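Local coordinates for C-type lectin domain family 4, member a4 (Mus musculus, PDB 3VYK), which is the dendritic cell inhibitory receptor 2, whose calcium-dependent C-type lectin domain binds N-glycans carrying a bisecting N-acetylglucosamine, at residues Gly60-Leu65 against Asp119-Val124. Residues are numbered along the deposited sequence; the frame is centred on the assembly and turned at random.
Sequences GYFIGL and DEHNSV. With NAG (2-acetamido-2-deoxy-beta-D-glucopyranose), chain B; NAG (2-acetamido-2-deoxy-beta-D-glucopyranose), chain C.
With CG opposite the carbonyl carbon in both residues, Phe62 (chi1 -84°) and His121 (chi1 -74°) bring their rings together on the face of the sheet that carries Phe62 and Ser123, the edge of the imidazole pointing at the face of the phenyl ring. Centroids lie 5.5 Å apart in this T-shaped pair, the planes 78° apart. Phe62 CZ is 3.2 Å from Asp119 O, which sits at the ring edge. The same carbonyl takes a weak hydrogen bond from His121 ND1 in the imidazole plane, which probably helps to set the ring's rotation, with NE2 facing the glycan. There His121 NE2 shares a nearly straight hydrogen bond of 2.7 Å with O4 of the chain B NAG. Asp119 OD2 accepts two more, from O6 of that sugar and from O4 of the chain C NAG at 2.6 Å, so one carboxylate oxygen bridges the two sugars.

Behind this polar end the strands run parallel. Phe62 N donates to Asn122 O at 2.9 Å, and Val124 N returns a weak bond to Phe62 O. On the face bearing Tyr61 and Asn122, the phenol ring lies obliquely against Asn122 CB, 3.6 Å from Tyr61 CD1, and its hydroxyl is hydrogen-bonded to Asn56 and Asn19. Trp25 packs edge-to-face with Phe62, while Ile115 touches both Phe62 and His121. The buried parallel pairing of strands 61-67 and 121-128 thus belongs to the core sheet of the C-type lectin fold, and Asp119 and His121 at its start form part of the glycan-binding pocket beside the calcium site.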
loop_
_atom_site.group_PDB
_atom_site.type_symbol
_atom_site.label_atom_id
_atom_site.label_comp_id
_atom_site.label_asym_id
_atom_site.label_seq_id
_atom_site.Cartn_x
_atom_site.Cartn_y
_atom_site.Cartn_z
ATOM N N GLY A 60 2.419 -8.954 -4.732
ATOM C CA GLY A 60 1.802 -8.249 -3.601
ATOM C C GLY A 60 2.546 -6.968 -3.296
ATOM O O GLY A 60 3.772 -6.898 -3.422
ATOM N N TYR A 61 1.808 -5.943 -2.867
ATOM C CA TYR A 61 2.389 -4.616 -2.715
ATOM C C TYR A 61 2.080 -4.021 -1.353
ATOM O O TYR A 61 0.910 -3.806 -1.015
ATOM C CB TYR A 61 1.861 -3.677 -3.816
ATOM C CG TYR A 61 2.177 -4.149 -5.221
ATOM C CD1 TYR A 61 3.253 -3.615 -5.913
ATOM C CD2 TYR A 61 1.391 -5.124 -5.854
ATOM C CE1 TYR A 61 3.559 -4.046 -7.204
ATOM C CE2 TYR A 61 1.688 -5.563 -7.142
ATOM C CZ TYR A 61 2.773 -5.009 -7.805
ATOM O OH TYR A 61 3.094 -5.417 -9.088
ATOM N N PHE A 62 3.120 -3.735 -0.573
ATOM C CA PHE A 62 2.943 -3.064 0.709
ATOM C C PHE A 62 2.339 -1.684 0.514
ATOM O O PHE A 62 2.708 -0.950 -0.428
ATOM C CB PHE A 62 4.278 -2.906 1.448
ATOM C CG PHE A 62 4.692 -4.116 2.233
ATOM C CD1 PHE A 62 3.863 -4.643 3.224
ATOM C CD2 PHE A 62 5.932 -4.696 2.013
ATOM C CE1 PHE A 62 4.239 -5.760 3.964
ATOM C CE2 PHE A 62 6.319 -5.806 2.756
ATOM C CZ PHE A 62 5.480 -6.336 3.727
ATOM N N ILE A 63 1.424 -1.348 1.418
ATOM C CA ILE A 63 0.893 0.015 1.528
ATOM C C ILE A 63 1.235 0.578 2.897
ATOM O O ILE A 63 1.772 -0.140 3.747
ATOM C CB ILE A 63 -0.624 0.061 1.239
ATOM C CG1 ILE A 63 -1.424 -0.660 2.333
ATOM C CG2 ILE A 63 -0.895 -0.512 -0.145
ATOM C CD1 ILE A 63 -2.941 -0.573 2.187
ATOM N N GLY A 64 0.937 1.850 3.127
ATOM C CA GLY A 64 1.331 2.516 4.364
ATOM C C GLY A 64 0.356 2.382 5.521
ATOM O O GLY A 64 0.128 3.352 6.240
ATOM N N LEU A 65 -0.210 1.185 5.701
ATOM C CA LEU A 65 -1.227 0.939 6.722
ATOM C C LEU A 65 -0.686 -0.064 7.726
ATOM O O LEU A 65 -0.192 -1.121 7.335
ATOM C CB LEU A 65 -2.508 0.394 6.067
ATOM C CG LEU A 65 -3.748 0.321 6.958
ATOM C CD1 LEU A 65 -4.169 1.701 7.449
ATOM C CD2 LEU A 65 -4.898 -0.371 6.229
ATOM N N ASP A 119 7.740 -10.167 5.864
ATOM C CA ASP A 119 7.658 -10.896 4.594
ATOM C C ASP A 119 7.965 -9.952 3.448
ATOM O O ASP A 119 7.431 -8.849 3.392
ATOM C CB ASP A 119 6.283 -11.542 4.389
ATOM C CG ASP A 119 6.075 -12.793 5.233
ATOM O OD1 ASP A 119 6.933 -13.113 6.087
ATOM O OD2 ASP A 119 5.024 -13.446 5.064
ATOM N N GLU A 120 8.829 -10.370 2.533
ATOM C CA GLU A 120 9.316 -9.464 1.497
ATOM C C GLU A 120 8.362 -9.376 0.318
ATOM O O GLU A 120 7.969 -10.391 -0.255
ATOM C CB GLU A 120 10.719 -9.875 1.033
ATOM C CG GLU A 120 11.778 -9.677 2.103
ATOM C CD GLU A 120 13.162 -10.115 1.662
ATOM O OE1 GLU A 120 13.270 -11.051 0.838
ATOM O OE2 GLU A 120 14.145 -9.518 2.154
ATOM N N HIS A 121 7.982 -8.144 -0.023
ATOM C CA HIS A 121 7.056 -7.895 -1.121
ATOM C C HIS A 121 7.446 -6.690 -1.907
ATOM O O HIS A 121 8.350 -5.937 -1.531
ATOM C CB HIS A 121 5.631 -7.725 -0.582
ATOM C CG HIS A 121 5.011 -9.018 -0.145
ATOM N ND1 HIS A 121 5.243 -9.560 1.070
ATOM C CD2 HIS A 121 4.190 -9.904 -0.823
ATOM C CE1 HIS A 121 4.588 -10.728 1.160
ATOM N NE2 HIS A 121 3.946 -10.936 0.009
ATOM N N ASN A 122 6.745 -6.492 -3.017
ATOM C CA ASN A 122 6.821 -5.235 -3.745
ATOM C C ASN A 122 6.066 -4.157 -2.969
ATOM O O ASN A 122 5.567 -4.419 -1.878
ATOM C CB ASN A 122 6.292 -5.456 -5.152
ATOM C CG ASN A 122 7.126 -6.477 -5.901
ATOM O OD1 ASN A 122 8.273 -6.201 -6.267
ATOM N ND2 ASN A 122 6.597 -7.679 -6.052
ATOM N N SER A 123 6.014 -2.941 -3.490
ATOM C CA SER A 123 5.392 -1.851 -2.738
ATOM C C SER A 123 5.009 -0.726 -3.680
ATOM O O SER A 123 5.386 -0.739 -4.857
ATOM C CB SER A 123 6.325 -1.350 -1.622
ATOM O OG SER A 123 7.575 -0.921 -2.130
ATOM N N VAL A 124 4.232 0.221 -3.158
ATOM C CA VAL A 124 3.863 1.435 -3.896
ATOM C C VAL A 124 4.237 2.666 -3.071
ATOM O O VAL A 124 3.840 2.777 -1.908
ATOM C CB VAL A 124 2.349 1.469 -4.211
ATOM C CG1 VAL A 124 2.000 2.732 -5.001
ATOM C CG2 VAL A 124 1.931 0.235 -5.001
HETATM C C1 NAG B . -0.572 -14.595 2.146
HETATM C C2 NAG B . -0.926 -14.102 0.735
HETATM C C3 NAG B . 0.315 -13.990 -0.150
HETATM C C4 NAG B . 1.428 -13.229 0.572
HETATM C C5 NAG B . 1.660 -13.779 1.985
HETATM C C6 NAG B . 2.625 -12.925 2.796
HETATM C C7 NAG B . -3.243 -14.682 0.179
HETATM C C8 NAG B . -4.172 -15.742 -0.321
HETATM N N2 NAG B . -1.949 -14.999 0.222
HETATM O O3 NAG B . -0.029 -13.295 -1.334
HETATM O O4 NAG B . 2.623 -13.298 -0.165
HETATM O O5 NAG B . 0.440 -13.772 2.702
HETATM O O6 NAG B . 3.973 -13.283 2.572
HETATM O O7 NAG B . -3.677 -13.580 0.542
HETATM C C1 NAG C . 1.502 -18.468 4.529
HETATM C C2 NAG C . 2.680 -18.473 3.561
HETATM C C3 NAG C . 3.891 -17.802 4.205
HETATM C C4 NAG C . 3.536 -16.433 4.794
HETATM C C5 NAG C . 2.277 -16.551 5.651
HETATM C C6 NAG C . 1.807 -15.192 6.165
HETATM C C7 NAG C . 2.646 -20.394 2.031
HETATM C C8 NAG C . 3.082 -21.819 1.831
HETATM N N2 NAG C . 3.017 -19.843 3.190
HETATM O O3 NAG C . 4.891 -17.663 3.222
HETATM O O4 NAG C . 4.620 -15.973 5.575
HETATM O O5 NAG C . 1.206 -17.138 4.924
HETATM O O6 NAG C . 0.854 -15.371 7.189
HETATM O O7 NAG C . 1.983 -19.826 1.160
#